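Local coordinates for protein Xaa-Pro dipeptidase (Lactobacillus brevis, PDB 3I7M) that probably acts as a manganese-dependent metalloexopeptidase of the M24B family, represented here by its creatinase/prolidase-like N-terminal domain, at residues I9-L23 and R42-P54. Numbering follows the deposited sequence. Where two conformers were deposited one is given.
Sequences IQQWTAQHHASMTYL and RVLALVVFPDQDP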
ATOM      1  N   ILE A   9       6.480   9.490   4.985  1.00 12.89           N
ATOM      2  CA  ILE A   9       6.332   8.713   3.739  1.00 11.75           C
ATOM      3  C   ILE A   9       5.630   9.482   2.664  1.00 12.55           C
ATOM      4  O   ILE A   9       6.004   9.393   1.492  1.00 11.55           O
ATOM      5  CB  ILE A   9       5.642   7.377   4.012  1.00 11.09           C
ATOM      6  CG1 ILE A   9       6.534   6.550   4.930  1.00 14.24           C
ATOM      7  CG2 ILE A   9       5.506   6.523   2.737  1.00 13.07           C
ATOM      8  CD1 ILE A   9       5.862   5.411   5.625  1.00 16.05           C
ATOM      9  N   GLN A  10       4.609  10.234   3.052  0.60 12.71           N
ATOM     10  CA  GLN A  10       3.938  11.062   2.078  0.60 12.64           C
ATOM     11  C   GLN A  10       4.899  12.056   1.460  0.60 12.29           C
ATOM     12  O   GLN A  10       4.906  12.266   0.248  0.60 11.72           O
ATOM     13  CB  GLN A  10       2.756  11.768   2.756  0.60 12.58           C
ATOM     14  CG  GLN A  10       2.136  12.790   1.879  0.60 14.73           C
ATOM     15  CD  GLN A  10       0.863  13.293   2.512  0.60 15.26           C
ATOM     16  OE1 GLN A  10       0.902  14.099   3.445  0.60 19.33           O
ATOM     17  NE2 GLN A  10      -0.272  12.766   2.059  0.60 17.20           N
ATOM     18  N   GLN A  11       5.739  12.642   2.305  0.60 13.00           N
ATOM     19  CA  GLN A  11       6.693  13.629   1.822  0.60 13.09           C
ATOM     20  C   GLN A  11       7.687  13.014   0.825  0.60 11.94           C
ATOM     21  O   GLN A  11       8.021  13.582  -0.228  0.60 13.07           O
ATOM     22  CB  GLN A  11       7.420  14.275   3.019  0.60 13.33           C
ATOM     23  CG  GLN A  11       8.430  15.322   2.635  0.60 17.37           C
ATOM     24  CD  GLN A  11       9.292  15.741   3.804  0.60 21.08           C
ATOM     25  OE1 GLN A  11      10.393  15.202   4.019  0.60 23.64           O
ATOM     26  NE2 GLN A  11       8.807  16.713   4.568  0.60 24.23           N
ATOM     27  N   TRP A  12       8.165  11.827   1.175  1.00 10.91           N
ATOM     28  CA  TRP A  12       9.108  11.080   0.338  1.00 10.83           C
ATOM     29  C   TRP A  12       8.467  10.811  -1.015  1.00 11.42           C
ATOM     30  O   TRP A  12       9.085  10.970  -2.053  1.00 10.13           O
ATOM     31  CB  TRP A  12       9.553   9.773   1.044  1.00 11.57           C
ATOM     32  CG  TRP A  12      10.540   8.961   0.284  1.00 11.34           C
ATOM     33  CD1 TRP A  12      11.884   8.955   0.423  1.00 11.85           C
ATOM     34  CD2 TRP A  12      10.259   8.010  -0.799  1.00  9.42           C
ATOM     35  NE1 TRP A  12      12.456   8.052  -0.450  1.00 12.00           N
ATOM     36  CE2 TRP A  12      11.481   7.482  -1.222  1.00 11.10           C
ATOM     37  CE3 TRP A  12       9.084   7.532  -1.387  1.00 11.01           C
ATOM     38  CZ2 TRP A  12      11.572   6.536  -2.242  1.00 10.98           C
ATOM     39  CZ3 TRP A  12       9.171   6.645  -2.408  1.00 11.38           C
ATOM     40  CH2 TRP A  12      10.413   6.150  -2.853  1.00 11.83           C
ATOM     41  N   THR A  13       7.206  10.376  -0.948  1.00 11.35           N
ATOM     42  CA  THR A  13       6.440  10.070  -2.163  1.00 11.26           C
ATOM     43  C   THR A  13       6.370  11.323  -3.080  1.00 10.86           C
ATOM     44  O   THR A  13       6.616  11.260  -4.253  1.00 11.83           O
ATOM     45  CB  THR A  13       5.072   9.598  -1.765  1.00 11.48           C
ATOM     46  OG1 THR A  13       5.221   8.451  -0.888  1.00 11.82           O
ATOM     47  CG2 THR A  13       4.240   9.192  -2.947  1.00 13.70           C
ATOM     48  N   ALA A  14       6.016  12.452  -2.497  1.00 11.48           N
ATOM     49  CA  ALA A  14       5.953  13.709  -3.261  1.00 11.63           C
ATOM     50  C   ALA A  14       7.302  14.157  -3.795  1.00 10.89           C
ATOM     51  O   ALA A  14       7.443  14.511  -4.980  1.00 11.22           O
ATOM     52  CB  ALA A  14       5.304  14.791  -2.330  1.00 11.41           C
ATOM     53  N   GLN A  15       8.337  14.039  -2.980  1.00 11.62           N
ATOM     54  CA  GLN A  15       9.682  14.375  -3.406  1.00 12.34           C
ATOM     55  C   GLN A  15      10.233  13.530  -4.540  1.00 13.94           C
ATOM     56  O   GLN A  15      11.060  13.994  -5.311  1.00 15.83           O
ATOM     57  CB  GLN A  15      10.638  14.300  -2.209  1.00 12.01           C
ATOM     58  CG  GLN A  15      10.376  15.382  -1.182  1.00 14.98           C
ATOM     59  CD  GLN A  15      11.195  15.168   0.086  1.00 22.08           C
ATOM     60  OE1 GLN A  15      11.926  14.169   0.208  1.00 25.65           O
ATOM     61  NE2 GLN A  15      11.069  16.078   1.037  1.00 21.63           N
ATOM     62  N   HIS A  16       9.744  12.301  -4.664  1.00 12.90           N
ATOM     63  CA  HIS A  16      10.102  11.400  -5.738  1.00 13.39           C
ATOM     64  C   HIS A  16       9.129  11.422  -6.899  1.00 12.76           C
ATOM     65  O   HIS A  16       9.235  10.610  -7.813  1.00 13.52           O
ATOM     66  CB  HIS A  16      10.221   9.995  -5.139  1.00 13.25           C
ATOM     67  CG  HIS A  16      11.474   9.808  -4.351  1.00 13.77           C
ATOM     68  ND1 HIS A  16      11.635  10.317  -3.099  1.00 14.26           N
ATOM     69  CD2 HIS A  16      12.666   9.244  -4.677  1.00 14.93           C
ATOM     70  CE1 HIS A  16      12.854  10.072  -2.660  1.00 14.49           C
ATOM     71  NE2 HIS A  16      13.490   9.383  -3.589  1.00 14.66           N
ATOM     72  N   HIS A  17       8.176  12.337  -6.870  1.00 13.98           N
ATOM     73  CA  HIS A  17       7.273  12.548  -7.982  0.60 14.54           C
ATOM     74  C   HIS A  17       6.469  11.254  -8.241  1.00 14.67           C
ATOM     75  O   HIS A  17       6.149  10.918  -9.397  1.00 16.24           O
ATOM     76  CB  HIS A  17       8.104  13.047  -9.197  0.60 15.03           C
ATOM     77  CG  HIS A  17       9.204  14.026  -8.825  0.60 17.34           C
ATOM     78  ND1 HIS A  17      10.548  13.752  -8.992  0.60 20.67           N
ATOM     79  CD2 HIS A  17       9.147  15.240  -8.234  0.60 17.43           C
ATOM     80  CE1 HIS A  17      11.268  14.765  -8.546  0.60 21.62           C
ATOM     81  NE2 HIS A  17      10.441  15.698  -8.107  0.60 21.07           N
ATOM     82  N   ALA A  18       6.179  10.533  -7.173  1.00 13.21           N
ATOM     83  CA  ALA A  18       5.400   9.301  -7.246  1.00 12.42           C
ATOM     84  C   ALA A  18       3.918   9.616  -7.096  1.00 12.30           C
ATOM     85  O   ALA A  18       3.505  10.405  -6.217  1.00 13.48           O
ATOM     86  CB  ALA A  18       5.805   8.350  -6.137  1.00 14.61           C
ATOM     87  N   SER A  19       3.091   8.949  -7.881  1.00 11.24           N
ATOM     88  CA  SER A  19       1.686   9.032  -7.712  1.00 11.48           C
ATOM     89  C   SER A  19       1.174   8.402  -6.428  1.00 11.74           C
ATOM     90  O   SER A  19       0.107   8.784  -5.893  1.00 12.27           O
ATOM     91  CB  SER A  19       0.943   8.360  -8.862  1.00 12.78           C
ATOM     92  OG  SER A  19       1.237   8.990 -10.125  1.00 13.67           O
HETATM   93  N   MSE A  20       1.887   7.370  -6.007  1.00 10.02           N
HETATM   94  CA  MSE A  20       1.518   6.667  -4.773  1.00 10.56           C
HETATM   95  C   MSE A  20       2.673   5.772  -4.415  1.00  9.00           C
HETATM   96  O   MSE A  20       3.534   5.449  -5.231  1.00 10.43           O
HETATM   97  CB  MSE A  20       0.257   5.877  -4.860  1.00 12.94           C
HETATM   98  CG  MSE A  20       0.370   4.783  -5.873  1.00 14.23           C
HETATM   99 SE   MSE A  20      -1.325   3.918  -6.181  0.60 19.54          SE
HETATM  100  CE  MSE A  20      -0.750   2.457  -7.107  1.00 19.09           C
ATOM    101  N   THR A  21       2.676   5.381  -3.139  1.00  8.98           N
ATOM    102  CA  THR A  21       3.561   4.362  -2.591  1.00  8.88           C
ATOM    103  C   THR A  21       2.706   3.195  -2.124  1.00  9.16           C
ATOM    104  O   THR A  21       1.756   3.423  -1.352  1.00  9.82           O
ATOM    105  CB  THR A  21       4.360   4.969  -1.490  1.00  9.81           C
ATOM    106  OG1 THR A  21       5.306   5.884  -2.077  1.00 10.28           O
ATOM    107  CG2 THR A  21       5.134   3.926  -0.732  1.00 11.42           C
ATOM    108  N   TYR A  22       3.076   1.983  -2.532  1.00  8.60           N
ATOM    109  CA  TYR A  22       2.344   0.755  -2.164  1.00  8.45           C
ATOM    110  C   TYR A  22       3.230  -0.006  -1.226  1.00  7.30           C
ATOM    111  O   TYR A  22       4.281  -0.533  -1.661  1.00  8.40           O
ATOM    112  CB  TYR A  22       2.039  -0.012  -3.445  1.00  7.91           C
ATOM    113  CG  TYR A  22       1.306  -1.307  -3.179  1.00  8.07           C
ATOM    114  CD1 TYR A  22      -0.080  -1.330  -3.187  1.00 10.38           C
ATOM    115  CD2 TYR A  22       1.974  -2.488  -3.079  1.00  8.16           C
ATOM    116  CE1 TYR A  22      -0.751  -2.513  -2.914  1.00  9.81           C
ATOM    117  CE2 TYR A  22       1.284  -3.708  -2.808  1.00  8.67           C
ATOM    118  CZ  TYR A  22      -0.062  -3.661  -2.785  1.00  7.96           C
ATOM    119  OH  TYR A  22      -0.752  -4.849  -2.489  1.00 12.57           O
ATOM    120  N   LEU A  23       2.883  -0.081   0.064  1.00  8.64           N
ATOM    121  CA  LEU A  23       3.662  -0.797   1.106  1.00  8.23           C
ATOM    122  C   LEU A  23       3.031  -2.171   1.325  1.00  8.00           C
ATOM    123  O   LEU A  23       1.786  -2.267   1.508  1.00 10.03           O
ATOM    124  CB  LEU A  23       3.633   0.006   2.368  1.00  9.61           C
ATOM    125  CG  LEU A  23       4.300   1.373   2.250  1.00  8.71           C
ATOM    126  CD1 LEU A  23       4.137   2.071   3.610  1.00 12.16           C
ATOM    127  CD2 LEU A  23       5.741   1.349   1.780  1.00  8.93           C
ATOM    128  N   ARG A  42      -2.693 -14.116   1.237  1.00 17.65           N
ATOM    129  CA  ARG A  42      -3.615 -13.042   0.912  1.00 15.25           C
ATOM    130  C   ARG A  42      -2.919 -11.669   0.818  1.00 14.08           C
ATOM    131  O   ARG A  42      -1.691 -11.558   0.934  1.00 15.06           O
ATOM    132  CB  ARG A  42      -4.813 -13.033   1.848  1.00 15.08           C
ATOM    133  CG  ARG A  42      -5.875 -14.175   1.525  1.00 17.25           C
ATOM    134  CD  ARG A  42      -6.914 -14.216   2.634  1.00 13.75           C
ATOM    135  NE  ARG A  42      -7.809 -15.354   2.676  1.00 17.05           N
ATOM    136  CZ  ARG A  42      -7.396 -16.565   2.970  1.00 15.58           C
ATOM    137  NH1 ARG A  42      -8.261 -17.551   3.086  1.00 14.01           N
ATOM    138  NH2 ARG A  42      -6.120 -16.787   3.199  1.00 20.39           N
ATOM    139  N   VAL A  43      -3.697 -10.641   0.563  1.00 11.87           N
ATOM    140  CA  VAL A  43      -3.146  -9.341   0.204  1.00 10.64           C
ATOM    141  C   VAL A  43      -3.419  -8.357   1.336  1.00 10.15           C
ATOM    142  O   VAL A  43      -4.580  -8.082   1.723  1.00 11.80           O
ATOM    143  CB  VAL A  43      -3.722  -8.821  -1.132  1.00 12.05           C
ATOM    144  CG1 VAL A  43      -3.170  -7.402  -1.452  1.00 11.61           C
ATOM    145  CG2 VAL A  43      -3.480  -9.773  -2.230  1.00 10.40           C
ATOM    146  N   LEU A  44      -2.359  -7.831   1.938  1.00  9.63           N
ATOM    147  CA  LEU A  44      -2.389  -6.774   2.951  1.00  8.65           C
ATOM    148  C   LEU A  44      -1.489  -5.649   2.458  1.00  8.96           C
ATOM    149  O   LEU A  44      -0.321  -5.927   2.102  1.00 12.56           O
ATOM    150  CB  LEU A  44      -1.877  -7.290   4.262  1.00  9.75           C
ATOM    151  CG  LEU A  44      -1.619  -6.275   5.374  1.00 10.87           C
ATOM    152  CD1 LEU A  44      -2.938  -5.676   5.920  1.00 11.95           C
ATOM    153  CD2 LEU A  44      -0.795  -6.868   6.509  1.00 14.15           C
ATOM    154  N   ALA A  45      -2.027  -4.449   2.368  1.00  7.47           N
ATOM    155  CA  ALA A  45      -1.229  -3.332   1.840  1.00  8.22           C
ATOM    156  C   ALA A  45      -1.587  -2.063   2.530  1.00  9.11           C
ATOM    157  O   ALA A  45      -2.704  -1.892   3.041  1.00 10.26           O
ATOM    158  CB  ALA A  45      -1.535  -3.192   0.313  1.00 11.88           C
ATOM    159  N   LEU A  46      -0.651  -1.134   2.507  1.00  9.45           N
ATOM    160  CA  LEU A  46      -0.854   0.222   3.009  1.00  9.89           C
ATOM    161  C   LEU A  46      -0.452   1.175   1.885  1.00  8.80           C
ATOM    162  O   LEU A  46       0.686   1.108   1.414  1.00  9.94           O
ATOM    163  CB  LEU A  46      -0.080   0.458   4.295  1.00 10.37           C
ATOM    164  CG  LEU A  46      -0.467   1.672   5.129  1.00 12.87           C
ATOM    165  CD1 LEU A  46       0.103   1.518   6.551  1.00 17.16           C
ATOM    166  CD2 LEU A  46       0.047   2.893   4.436  1.00 14.82           C
ATOM    167  N   VAL A  47      -1.386   1.962   1.386  1.00 10.14           N
ATOM    168  CA  VAL A  47      -1.190   2.823   0.222  1.00  9.56           C
ATOM    169  C   VAL A  47      -1.119   4.249   0.668  1.00 10.78           C
ATOM    170  O   VAL A  47      -1.981   4.731   1.382  1.00 11.27           O
ATOM    171  CB  VAL A  47      -2.296   2.655  -0.792  1.00  9.28           C
ATOM    172  CG1 VAL A  47      -2.121   3.616  -1.986  1.00 13.18           C
ATOM    173  CG2 VAL A  47      -2.343   1.155  -1.193  1.00 12.21           C
ATOM    174  N   VAL A  48      -0.043   4.906   0.277  1.00 10.30           N
ATOM    175  CA  VAL A  48       0.240   6.269   0.711  1.00 10.85           C
ATOM    176  C   VAL A  48       0.316   7.175  -0.555  1.00 10.86           C
ATOM    177  O   VAL A  48       0.834   6.800  -1.613  1.00 11.06           O
ATOM    178  CB  VAL A  48       1.599   6.361   1.420  1.00 11.36           C
ATOM    179  CG1 VAL A  48       2.005   7.839   1.860  1.00 13.09           C
ATOM    180  CG2 VAL A  48       1.664   5.421   2.631  1.00 13.87           C
ATOM    181  N   PHE A  49      -0.285   8.375  -0.450  1.00 10.77           N
ATOM    182  CA  PHE A  49      -0.311   9.329  -1.541  1.00 11.30           C
ATOM    183  C   PHE A  49       0.470  10.545  -1.151  1.00 12.86           C
ATOM    184  O   PHE A  49       0.646  10.835   0.033  1.00 13.88           O
ATOM    185  CB  PHE A  49      -1.772   9.733  -1.847  1.00 10.39           C
ATOM    186  CG  PHE A  49      -2.625   8.583  -2.287  1.00 12.63           C
ATOM    187  CD1 PHE A  49      -2.577   8.135  -3.593  1.00 12.59           C
ATOM    188  CD2 PHE A  49      -3.443   7.918  -1.391  1.00 10.77           C
ATOM    189  CE1 PHE A  49      -3.337   7.056  -4.043  1.00 13.53           C
ATOM    190  CE2 PHE A  49      -4.233   6.831  -1.804  1.00 11.76           C
ATOM    191  CZ  PHE A  49      -4.165   6.378  -3.138  1.00 12.13           C
ATOM    192  N   PRO A  50       0.867  11.302  -2.160  1.00 13.70           N
ATOM    193  CA  PRO A  50       1.684  12.481  -1.842  1.00 14.97           C
ATOM    194  C   PRO A  50       0.894  13.631  -1.260  1.00 16.25           C
ATOM    195  O   PRO A  50       1.485  14.514  -0.576  1.00 19.27           O
ATOM    196  CB  PRO A  50       2.231  12.896  -3.183  1.00 14.00           C
ATOM    197  CG  PRO A  50       1.353  12.324  -4.228  1.00 12.39           C
ATOM    198  CD  PRO A  50       0.842  10.996  -3.582  1.00 13.86           C
ATOM    199  N   ASP A  51      -0.404  13.641  -1.514  1.00 15.28           N
ATOM    200  CA  ASP A  51      -1.209  14.824  -1.238  1.00 16.17           C
ATOM    201  C   ASP A  51      -2.619  14.536  -0.727  1.00 15.84           C
ATOM    202  O   ASP A  51      -3.511  15.411  -0.750  1.00 15.86           O
ATOM    203  CB  ASP A  51      -1.238  15.659  -2.521  1.00 15.42           C
ATOM    204  CG  ASP A  51      -1.930  14.940  -3.655  1.00 20.25           C
ATOM    205  OD1 ASP A  51      -2.226  13.707  -3.513  1.00 28.92           O
ATOM    206  OD2 ASP A  51      -2.109  15.608  -4.717  1.00 31.21           O
ATOM    207  N   GLN A  52      -2.823  13.341  -0.176  1.00 14.30           N
ATOM    208  CA  GLN A  52      -4.134  12.970   0.357  1.00 13.98           C
ATOM    209  C   GLN A  52      -3.966  11.784   1.276  1.00 13.70           C
ATOM    210  O   GLN A  52      -2.858  11.261   1.368  1.00 14.65           O
ATOM    211  CB  GLN A  52      -5.128  12.712  -0.776  1.00 13.76           C
ATOM    212  CG  GLN A  52      -4.788  11.516  -1.668  1.00 13.20           C
ATOM    213  CD  GLN A  52      -5.892  11.179  -2.652  1.00 13.08           C
ATOM    214  OE1 GLN A  52      -7.029  10.801  -2.259  1.00 15.29           O
ATOM    215  NE2 GLN A  52      -5.603  11.325  -3.899  1.00 14.58           N
ATOM    216  N   ASP A  53      -5.022  11.415   1.977  1.00 15.17           N
ATOM    217  CA  ASP A  53      -4.966  10.438   3.020  1.00 14.53           C
ATOM    218  C   ASP A  53      -4.676   9.023   2.474  1.00 12.57           C
ATOM    219  O   ASP A  53      -5.092   8.664   1.348  1.00 14.53           O
ATOM    220  CB  ASP A  53      -6.293  10.380   3.782  1.00 14.79           C
ATOM    221  CG  ASP A  53      -6.549  11.620   4.655  1.00 19.44           C
ATOM    222  OD1 ASP A  53      -5.629  12.473   4.857  1.00 23.09           O
ATOM    223  OD2 ASP A  53      -7.674  11.601   5.179  1.00 24.33           O
ATOM    224  N   PRO A  54      -3.979   8.249   3.314  1.00 12.79           N
ATOM    225  CA  PRO A  54      -3.676   6.859   2.944  1.00 11.03           C
ATOM    226  C   PRO A  54      -4.854   5.935   3.220  1.00 12.10           C
ATOM    227  O   PRO A  54      -5.857   6.353   3.797  1.00 13.24           O
ATOM    228  CB  PRO A  54      -2.545   6.496   3.859  1.00 10.87           C
ATOM    229  CG  PRO A  54      -2.890   7.255   5.172  1.00 12.53           C
ATOM    230  CD  PRO A  54      -3.482   8.574   4.659  1.00 12.96           C
TER
HETATM  231  O   HOH W   1       3.985  15.554   0.717  1.00 29.87           O
HETATM  232  O   HOH W   2      -2.743  13.905   3.509  1.00 35.08           O
HETATM  233  O   HOH W   3       0.485  -6.197  -0.713  1.00 14.38           O
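Pro-50 and Val-48 are the two bumps that segment 42-54 presses into the hollow between helix 9-15 and the strand following it. The Pro-50 ring wedges between the helix end and the returning chain: its CB meets Ala-14 CB at 3.7 Å, CD lies 3.9 Å from Thr-13 CG2, and CG and CD rest against the carbonyl oxygens of Ala-18 and Ser-19. Val-48 points its CG1 branch at the helix backbone, 3.7 Å from Gln-10 N, and Ile-9 CG2 packs across both of its methyls. Between these bumps Thr-13 has OG1 anti to its carbonyl carbon (chi1 -57°), which turns the hydroxyl back to Ile-9 O and the CG2 methyl to the proline, while Thr-21 OG1 donates to that hydroxyl. With an alanine here, Thr-21 OG1 is likely to be left without its acceptor, and a gap would probably open beside the Pro-50 ring. In the conformer described, Gln-10 reaches alongside the turn, and its NE2 donates to Phe-49 O (2.9 Å, 154° at the hydrogen) from above the carbonyl plane. Strands 20-23 and 45-48 run antiparallel, Thr-21 and Leu-23 forming hydrogen-bonded pairs with Val-48 and Leu-46. On the other face, the outer end of the Tyr-22 ring meets Ala-45 obliquely, its OH 3.3 Å from the methyl CB, and selenomethionine Met-20 makes an oblique Met-aromatic contact with Phe-49. These are central strands of the domain's mixed sheet, flanked by strands 101-104 and 55-59; helix 84-94 covers the Met-20 and Tyr-22 face, and helix 26-33 packs beside helix 5-15 against Ile-9, Leu-23 and Leu-46.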